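Local atomic coordinates of uncharacterized protein GSU0716 (Geobacter sulfurreducens PCA, PDB entry 3BIJ), a protein that is uncharacterised but belongs to the C14 (caspase-like) peptidase family and may therefore act as a cysteine-type endopeptidase. Residues L235-Y240 with K271-T276; V126-F131 with A200-I205. All coordinates share one frame; numbering follows the deposited sequence.

Contact 1: L235-Y240 with K271-T276; sequences LYKGSY and KQRPFT
Tyr240 and Pro274 meet in a loop-to-loop contact: the turn leading into helix 240-250 packs against the tail after helix 267-271, at the edge of the domain. Pro274 CA sits over the centre of the Tyr240 ring, 3.6 Å from its centroid and 13° off the ring normal, a CH-pi contact. With chi1 at -82° Tyr240 turns its CG away from its carbonyl carbon, which brings one ring face over Pro274 CA. Its OH donates to a water in the plane of the ring (2.8 Å); that water donates to Gln272 OE1 and Thr276 O, while Gln272 OE1 also takes a hydrogen bond from Arg127. At Gly238 and Ser239 the backbones meet through two CA-H...O contacts, Ser239 CA to Gln272 O at 3.1 Å and Arg273 CA to Gly238 O at 3.4 Å; Tyr240 N adds a weak hydrogen bond to Gln272 O. Ser239 precedes helix 240-250 as its N-cap, OG bonding weakly to Ser242 N. Pro274 CG rests 3.8 Å from Tyr236 CD2. Arg273 O holds Thr276 N and OG1 on one face, closing a beta turn. Arg273 sends NH1 to Tyr236 O, which lies at the edge of the guanidinium, though the modelled 2.5 Å is doubtfully short; Gly234 O is a second acceptor for NH1. Lys237 NZ also donates to Tyr236 O, from above the carbonyl plane (3.1 Å), and stands 2.8 Å from Arg273 NH1, another donor. If the model is right, Tyr236 O, with Gly234 O on NH1, would probably offset part of the repulsion.

Contact 2: V126-F131 with A200-I205; sequences VRVLVF and ASILLI
Val130 O accepts the amide N of Ile205 at 2.8 Å in a nearly straight bond (172°). It is the shortest of five backbone hydrogen bonds that zip strand 127-131 to strand 201-205 in parallel register, the two directions only 11° apart. Val128 bonds through both its N and its O, to Ser201 O and Leu203 N, and Val130 N is matched with Leu203 O. From Val128-Ile202 to Phe131-Ile205, paired side chains run alongside each other. On one face Val128 lays CB 3.6 Å from Ile202 CD1, the tip of the isoleucine bending back to reach it; its CG2 also meets Ala200 CB (3.9 Å), and Val130 CB approaches Leu204 CG at 4.0 Å. On the other face Leu129 CD1 abuts Leu203 CG (3.9 Å). There Phe131, with chi1 at -73° setting CG beside its backbone N, brings CD2 and CE2 against Ile205, obliquely to the ring; CE2 is 4.0 Å from Ile205 CD1. Phe223 of helix 222-231 covers both residues. With Phe131 cut back to an alanine, a gap is likely to open beside Ile205 CD1, and Phe223 and Phe275 would lose the ring they meet. Ser201 OG turns to Thr264 O. Strand 76-89 pairs in parallel with the other edge of 127-133, and strand 258-263 runs antiparallel along the other edge of 201-206. Neighbouring parallel strands flanked by helices are the core of the caspase-like alpha/beta fold, in whose peptidases the catalytic cysteine follows the strand that 127-133 probably represents.

How the contacts relate
From the N terminus, contact 2 opens at strand 127-133 and closes when strand 201-206 joins it; 68 residues separate segments 126-131 and 200-205, among them helices 140-145, 169-178 and 180-189. Contact 1 follows in series, neither nested nor crossed: residues 235-240 start a loop that 271-276 closes, enclosing helix 240-250, strand 258-263 and helix 267-271. The loop of contact 1 therefore carries the strand that pairs with the second strand of contact 2. With centres about 14 Å apart, the two also touch directly: Tyr240, at the start of helix 240-250, packs on Leu129 and Leu203 of the sheet, while the C-terminal tail reaches the sheet through a probable hydrogen bond between Gln272 OE1 and Arg127 NH2.

Contact 1: L235-Y240 with K271-T276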
ATOM      1  N   LEU A 235       3.715  32.496  22.620  1.00 45.87           N
ATOM      2  CA  LEU A 235       3.983  33.522  21.620  1.00 45.47           C
ATOM      3  C   LEU A 235       2.844  33.664  20.618  1.00 47.72           C
ATOM      4  O   LEU A 235       2.895  34.522  19.740  1.00 45.89           O
ATOM      5  CB  LEU A 235       5.271  33.214  20.860  1.00 43.52           C
ATOM      6  CG  LEU A 235       6.555  33.836  21.399  1.00 38.87           C
ATOM      7  CD1 LEU A 235       6.778  33.400  22.846  1.00 48.74           C
ATOM      8  CD2 LEU A 235       7.712  33.392  20.518  1.00 37.00           C
ATOM      9  N   TYR A 236       1.817  32.830  20.753  1.00 49.93           N
ATOM     10  CA  TYR A 236       0.695  32.880  19.821  1.00 55.24           C
ATOM     11  C   TYR A 236      -0.202  34.096  20.016  1.00 54.01           C
ATOM     12  O   TYR A 236      -0.622  34.411  21.128  1.00 51.59           O
ATOM     13  CB  TYR A 236      -0.157  31.608  19.910  1.00 51.45           C
ATOM     14  CG  TYR A 236      -1.343  31.641  18.970  1.00 53.55           C
ATOM     15  CD1 TYR A 236      -1.174  31.468  17.598  1.00 46.49           C
ATOM     16  CD2 TYR A 236      -2.630  31.932  19.445  1.00 50.75           C
ATOM     17  CE1 TYR A 236      -2.254  31.600  16.720  1.00 53.79           C
ATOM     18  CE2 TYR A 236      -3.717  32.062  18.570  1.00 42.16           C
ATOM     19  CZ  TYR A 236      -3.517  31.900  17.209  1.00 45.63           C
ATOM     20  OH  TYR A 236      -4.558  32.079  16.325  1.00 46.91           O
ATOM     21  N   LYS A 237      -0.494  34.773  18.912  1.00 55.39           N
ATOM     22  CA  LYS A 237      -1.353  35.951  18.927  1.00 57.43           C
ATOM     23  C   LYS A 237      -2.632  35.609  18.151  1.00 54.18           C
ATOM     24  O   LYS A 237      -2.560  35.176  16.999  1.00 62.19           O
ATOM     25  CB  LYS A 237      -0.647  37.127  18.246  1.00 58.35           C
ATOM     26  CG  LYS A 237       0.649  37.584  18.899  1.00 65.83           C
ATOM     27  CD  LYS A 237       0.420  38.621  19.996  1.00 71.41           C
ATOM     28  CE  LYS A 237      -0.278  38.030  21.218  1.00 85.79           C
ATOM     29  NZ  LYS A 237       0.605  37.076  21.978  1.00 93.09           N
ATOM     30  N   GLY A 238      -3.793  35.794  18.770  1.00 42.59           N
ATOM     31  CA  GLY A 238      -5.032  35.487  18.077  1.00 33.75           C
ATOM     32  C   GLY A 238      -6.176  35.055  18.967  1.00 36.81           C
ATOM     33  O   GLY A 238      -6.025  34.989  20.182  1.00 46.16           O
ATOM     34  N   SER A 239      -7.326  34.767  18.359  1.00 39.26           N
ATOM     35  CA  SER A 239      -8.509  34.331  19.107  1.00 40.73           C
ATOM     36  C   SER A 239      -8.605  32.804  19.141  1.00 42.51           C
ATOM     37  O   SER A 239      -7.801  32.109  18.517  1.00 45.99           O
ATOM     38  CB  SER A 239      -9.779  34.894  18.459  1.00 44.63           C
ATOM     39  OG  SER A 239      -9.995  34.332  17.169  1.00 35.72           O
ATOM     40  N   TYR A 240      -9.597  32.291  19.863  1.00 33.34           N
ATOM     41  CA  TYR A 240      -9.790  30.857  19.949  1.00 34.71           C
ATOM     42  C   TYR A 240     -10.055  30.284  18.564  1.00 35.92           C
ATOM     43  O   TYR A 240      -9.526  29.238  18.208  1.00 35.72           O
ATOM     44  CB  TYR A 240     -10.966  30.500  20.851  1.00 35.58           C
ATOM     45  CG  TYR A 240     -10.654  30.477  22.315  1.00 32.16           C
ATOM     46  CD1 TYR A 240     -10.788  31.613  23.091  1.00 45.21           C
ATOM     47  CD2 TYR A 240     -10.237  29.308  22.934  1.00 48.28           C
ATOM     48  CE1 TYR A 240     -10.516  31.584  24.456  1.00 46.97           C
ATOM     49  CE2 TYR A 240      -9.960  29.271  24.298  1.00 47.67           C
ATOM     50  CZ  TYR A 240     -10.101  30.414  25.051  1.00 43.78           C
ATOM     51  OH  TYR A 240      -9.810  30.398  26.395  1.00 50.44           O
ATOM     52  N   LYS A 271     -13.691  35.335  21.293  1.00 55.08           N
ATOM     53  CA  LYS A 271     -12.835  36.349  20.694  1.00 52.43           C
ATOM     54  C   LYS A 271     -11.556  36.573  21.493  1.00 52.20           C
ATOM     55  O   LYS A 271     -10.614  37.187  20.998  1.00 45.30           O
ATOM     56  CB  LYS A 271     -13.598  37.669  20.566  1.00 61.94           C
ATOM     57  CG  LYS A 271     -13.699  38.202  19.136  1.00 74.24           C
ATOM     58  CD  LYS A 271     -14.468  37.250  18.225  1.00 86.84           C
ATOM     59  CE  LYS A 271     -13.581  36.686  17.107  1.00 94.52           C
ATOM     60  NZ  LYS A 271     -14.269  35.604  16.313  1.00 98.50           N
ATOM     61  N   GLN A 272     -11.520  36.072  22.726  1.00 56.86           N
ATOM     62  CA  GLN A 272     -10.345  36.229  23.585  1.00 52.55           C
ATOM     63  C   GLN A 272      -9.169  35.388  23.098  1.00 45.87           C
ATOM     64  O   GLN A 272      -9.287  34.626  22.144  1.00 45.15           O
ATOM     65  CB  GLN A 272     -10.663  35.804  25.021  1.00 55.96           C
ATOM     66  CG  GLN A 272     -11.860  36.475  25.656  1.00 56.12           C
ATOM     67  CD  GLN A 272     -12.035  36.074  27.113  1.00 53.39           C
ATOM     68  OE1 GLN A 272     -12.113  34.891  27.441  1.00 59.79           O
ATOM     69  NE2 GLN A 272     -12.108  37.064  27.991  1.00 58.99           N
ATOM     70  N   ARG A 273      -8.033  35.532  23.770  1.00 47.34           N
ATOM     71  CA  ARG A 273      -6.844  34.761  23.439  1.00 49.54           C
ATOM     72  C   ARG A 273      -7.048  33.366  24.042  1.00 53.44           C
ATOM     73  O   ARG A 273      -7.507  33.233  25.175  1.00 59.03           O
ATOM     74  CB  ARG A 273      -5.597  35.438  24.015  1.00 43.67           C
ATOM     75  CG  ARG A 273      -4.337  35.088  23.224  1.00 49.87           C
ATOM     76  CD  ARG A 273      -3.109  35.987  23.417  1.00 41.36           C
ATOM     77  NE  ARG A 273      -2.252  35.446  24.411  1.00 59.40           N
ATOM     78  CZ  ARG A 273      -1.015  34.973  24.460  1.00 54.98           C
ATOM     79  NH1 ARG A 273      -0.118  34.859  23.486  1.00 63.74           N
ATOM     80  NH2 ARG A 273      -0.715  34.578  25.671  1.00 64.77           N
ATOM     81  N   PRO A 274      -6.696  32.311  23.297  1.00 57.61           N
ATOM     82  CA  PRO A 274      -6.852  30.923  23.745  1.00 61.87           C
ATOM     83  C   PRO A 274      -6.796  30.554  25.234  1.00 63.79           C
ATOM     84  O   PRO A 274      -7.450  29.594  25.631  1.00 77.80           O
ATOM     85  CB  PRO A 274      -5.819  30.158  22.905  1.00 56.28           C
ATOM     86  CG  PRO A 274      -4.864  31.214  22.437  1.00 69.82           C
ATOM     87  CD  PRO A 274      -5.786  32.367  22.144  1.00 61.63           C
ATOM     88  N   PHE A 275      -6.053  31.258  26.079  1.00 41.35           N
ATOM     89  CA  PHE A 275      -6.073  30.838  27.483  1.00 42.46           C
ATOM     90  C   PHE A 275      -6.255  31.968  28.452  1.00 45.45           C
ATOM     91  O   PHE A 275      -5.791  31.915  29.585  1.00 42.29           O
ATOM     92  CB  PHE A 275      -4.810  30.067  27.825  1.00 37.40           C
ATOM     93  CG  PHE A 275      -4.718  28.744  27.132  1.00 44.52           C
ATOM     94  CD1 PHE A 275      -5.470  27.659  27.567  1.00 44.34           C
ATOM     95  CD2 PHE A 275      -3.890  28.583  26.031  1.00 46.29           C
ATOM     96  CE1 PHE A 275      -5.396  26.431  26.914  1.00 38.67           C
ATOM     97  CE2 PHE A 275      -3.809  27.364  25.369  1.00 42.87           C
ATOM     98  CZ  PHE A 275      -4.563  26.287  25.811  1.00 48.04           C
ATOM     99  N   THR A 276      -6.986  32.968  27.994  1.00 43.90           N
ATOM    100  CA  THR A 276      -7.231  34.151  28.772  1.00 45.44           C
ATOM    101  C   THR A 276      -8.058  34.022  30.049  1.00 48.91           C
ATOM    102  O   THR A 276      -9.129  33.415  30.084  1.00 37.00           O
ATOM    103  CB  THR A 276      -7.851  35.231  27.887  1.00 47.49           C
ATOM    104  OG1 THR A 276      -7.024  35.425  26.735  1.00 50.23           O
ATOM    105  CG2 THR A 276      -7.962  36.525  28.640  1.00 41.21           C
TER
HETATM  106  O   HOH W   1     -10.054  32.777  27.899  1.00 40.55           O

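Contact 2: V126-F131 with A200-I205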
ATOM      1  N   VAL A 126     -19.934  32.456  33.538  1.00 48.97           N
ATOM      2  CA  VAL A 126     -18.646  31.781  33.635  1.00 48.95           C
ATOM      3  C   VAL A 126     -18.283  31.091  32.311  1.00 46.36           C
ATOM      4  O   VAL A 126     -19.132  30.486  31.662  1.00 35.30           O
ATOM      5  CB  VAL A 126     -18.640  30.771  34.847  1.00 46.26           C
ATOM      6  CG1 VAL A 126     -19.913  29.965  34.857  1.00 53.32           C
ATOM      7  CG2 VAL A 126     -17.433  29.847  34.769  1.00 43.48           C
ATOM      8  N   ARG A 127     -17.022  31.230  31.903  1.00 48.44           N
ATOM      9  CA  ARG A 127     -16.536  30.624  30.668  1.00 42.80           C
ATOM     10  C   ARG A 127     -15.984  29.246  31.001  1.00 47.04           C
ATOM     11  O   ARG A 127     -15.218  29.098  31.957  1.00 47.84           O
ATOM     12  CB  ARG A 127     -15.429  31.480  30.041  1.00 35.46           C
ATOM     13  CG  ARG A 127     -15.877  32.866  29.612  1.00 39.47           C
ATOM     14  CD  ARG A 127     -15.177  33.947  30.421  1.00 44.19           C
ATOM     15  NE  ARG A 127     -13.771  34.053  30.050  1.00 41.88           N
ATOM     16  CZ  ARG A 127     -12.798  34.365  30.897  1.00 53.83           C
ATOM     17  NH1 ARG A 127     -13.072  34.606  32.174  1.00 50.43           N
ATOM     18  NH2 ARG A 127     -11.546  34.422  30.468  1.00 58.42           N
ATOM     19  N   VAL A 128     -16.383  28.244  30.222  1.00 43.33           N
ATOM     20  CA  VAL A 128     -15.926  26.870  30.429  1.00 41.43           C
ATOM     21  C   VAL A 128     -15.166  26.416  29.187  1.00 44.13           C
ATOM     22  O   VAL A 128     -15.756  26.238  28.125  1.00 49.49           O
ATOM     23  CB  VAL A 128     -17.119  25.906  30.676  1.00 38.59           C
ATOM     24  CG1 VAL A 128     -16.614  24.494  30.872  1.00 39.66           C
ATOM     25  CG2 VAL A 128     -17.900  26.350  31.905  1.00 46.12           C
ATOM     26  N   LEU A 129     -13.855  26.243  29.324  1.00 38.13           N
ATOM     27  CA  LEU A 129     -13.010  25.816  28.215  1.00 35.99           C
ATOM     28  C   LEU A 129     -12.621  24.356  28.398  1.00 38.33           C
ATOM     29  O   LEU A 129     -11.970  24.014  29.379  1.00 41.45           O
ATOM     30  CB  LEU A 129     -11.754  26.682  28.165  1.00 33.83           C
ATOM     31  CG  LEU A 129     -10.751  26.381  27.059  1.00 40.54           C
ATOM     32  CD1 LEU A 129     -11.363  26.677  25.710  1.00 32.18           C
ATOM     33  CD2 LEU A 129      -9.506  27.220  27.295  1.00 28.26           C
ATOM     34  N   VAL A 130     -13.009  23.498  27.455  1.00 43.34           N
ATOM     35  CA  VAL A 130     -12.708  22.062  27.551  1.00 43.04           C
ATOM     36  C   VAL A 130     -11.857  21.513  26.395  1.00 44.75           C
ATOM     37  O   VAL A 130     -12.196  21.694  25.228  1.00 40.83           O
ATOM     38  CB  VAL A 130     -14.018  21.213  27.593  1.00 35.63           C
ATOM     39  CG1 VAL A 130     -13.674  19.753  27.766  1.00 26.74           C
ATOM     40  CG2 VAL A 130     -14.934  21.678  28.709  1.00 30.36           C
ATOM     41  N   PHE A 131     -10.750  20.852  26.728  1.00 45.85           N
ATOM     42  CA  PHE A 131      -9.896  20.232  25.720  1.00 43.67           C
ATOM     43  C   PHE A 131      -9.984  18.728  25.940  1.00 49.61           C
ATOM     44  O   PHE A 131      -9.685  18.237  27.034  1.00 50.00           O
ATOM     45  CB  PHE A 131      -8.430  20.657  25.853  1.00 42.43           C
ATOM     46  CG  PHE A 131      -8.167  22.061  25.411  1.00 45.54           C
ATOM     47  CD1 PHE A 131      -8.224  23.117  26.318  1.00 44.68           C
ATOM     48  CD2 PHE A 131      -7.902  22.337  24.072  1.00 49.01           C
ATOM     49  CE1 PHE A 131      -8.024  24.431  25.894  1.00 45.15           C
ATOM     50  CE2 PHE A 131      -7.701  23.643  23.636  1.00 47.23           C
ATOM     51  CZ  PHE A 131      -7.763  24.698  24.550  1.00 41.93           C
ATOM     52  N   ALA A 200     -23.761  28.407  31.699  1.00 58.09           N
ATOM     53  CA  ALA A 200     -22.387  28.780  31.372  1.00 55.10           C
ATOM     54  C   ALA A 200     -22.071  28.710  29.871  1.00 59.09           C
ATOM     55  O   ALA A 200     -22.773  28.044  29.116  1.00 61.34           O
ATOM     56  CB  ALA A 200     -21.433  27.899  32.151  1.00 50.28           C
ATOM     57  N   SER A 201     -21.026  29.414  29.438  1.00 57.12           N
ATOM     58  CA  SER A 201     -20.627  29.398  28.027  1.00 56.65           C
ATOM     59  C   SER A 201     -19.611  28.289  27.794  1.00 50.28           C
ATOM     60  O   SER A 201     -18.461  28.404  28.217  1.00 46.05           O
ATOM     61  CB  SER A 201     -19.982  30.726  27.614  1.00 55.44           C
ATOM     62  OG  SER A 201     -20.867  31.813  27.766  1.00 71.88           O
ATOM     63  N   ILE A 202     -20.025  27.232  27.105  1.00 42.27           N
ATOM     64  CA  ILE A 202     -19.130  26.113  26.841  1.00 41.14           C
ATOM     65  C   ILE A 202     -18.420  26.218  25.481  1.00 46.07           C
ATOM     66  O   ILE A 202     -19.031  26.541  24.462  1.00 45.69           O
ATOM     67  CB  ILE A 202     -19.889  24.763  26.870  1.00 44.44           C
ATOM     68  CG1 ILE A 202     -20.888  24.720  28.040  1.00 49.79           C
ATOM     69  CG2 ILE A 202     -18.887  23.619  27.023  1.00 39.16           C
ATOM     70  CD1 ILE A 202     -20.246  24.671  29.421  1.00 44.99           C
ATOM     71  N   LEU A 203     -17.118  25.960  25.487  1.00 41.67           N
ATOM     72  CA  LEU A 203     -16.310  25.963  24.277  1.00 44.88           C
ATOM     73  C   LEU A 203     -15.533  24.669  24.399  1.00 53.65           C
ATOM     74  O   LEU A 203     -14.548  24.574  25.142  1.00 57.99           O
ATOM     75  CB  LEU A 203     -15.356  27.162  24.221  1.00 38.70           C
ATOM     76  CG  LEU A 203     -14.260  27.128  23.144  1.00 31.69           C
ATOM     77  CD1 LEU A 203     -14.847  26.716  21.839  1.00 33.84           C
ATOM     78  CD2 LEU A 203     -13.578  28.479  23.019  1.00 33.13           C
ATOM     79  N   LEU A 204     -16.010  23.659  23.679  1.00 54.07           N
ATOM     80  CA  LEU A 204     -15.422  22.330  23.697  1.00 45.29           C
ATOM     81  C   LEU A 204     -14.574  22.104  22.449  1.00 45.10           C
ATOM     82  O   LEU A 204     -15.091  22.134  21.335  1.00 47.96           O
ATOM     83  CB  LEU A 204     -16.558  21.321  23.754  1.00 47.48           C
ATOM     84  CG  LEU A 204     -16.447  20.104  24.664  1.00 55.74           C
ATOM     85  CD1 LEU A 204     -17.850  19.584  24.940  1.00 42.60           C
ATOM     86  CD2 LEU A 204     -15.554  19.036  24.035  1.00 44.96           C
ATOM     87  N   ILE A 205     -13.275  21.889  22.643  1.00 39.27           N
ATOM     88  CA  ILE A 205     -12.350  21.633  21.542  1.00 28.40           C
ATOM     89  C   ILE A 205     -11.820  20.223  21.733  1.00 30.87           C
ATOM     90  O   ILE A 205     -11.042  19.967  22.653  1.00 38.01           O
ATOM     91  CB  ILE A 205     -11.160  22.619  21.551  1.00 26.12           C
ATOM     92  CG1 ILE A 205     -11.643  24.041  21.237  1.00 37.98           C
ATOM     93  CG2 ILE A 205     -10.119  22.191  20.546  1.00 32.88           C
ATOM     94  CD1 ILE A 205     -10.577  25.129  21.365  1.00 20.10           C
TER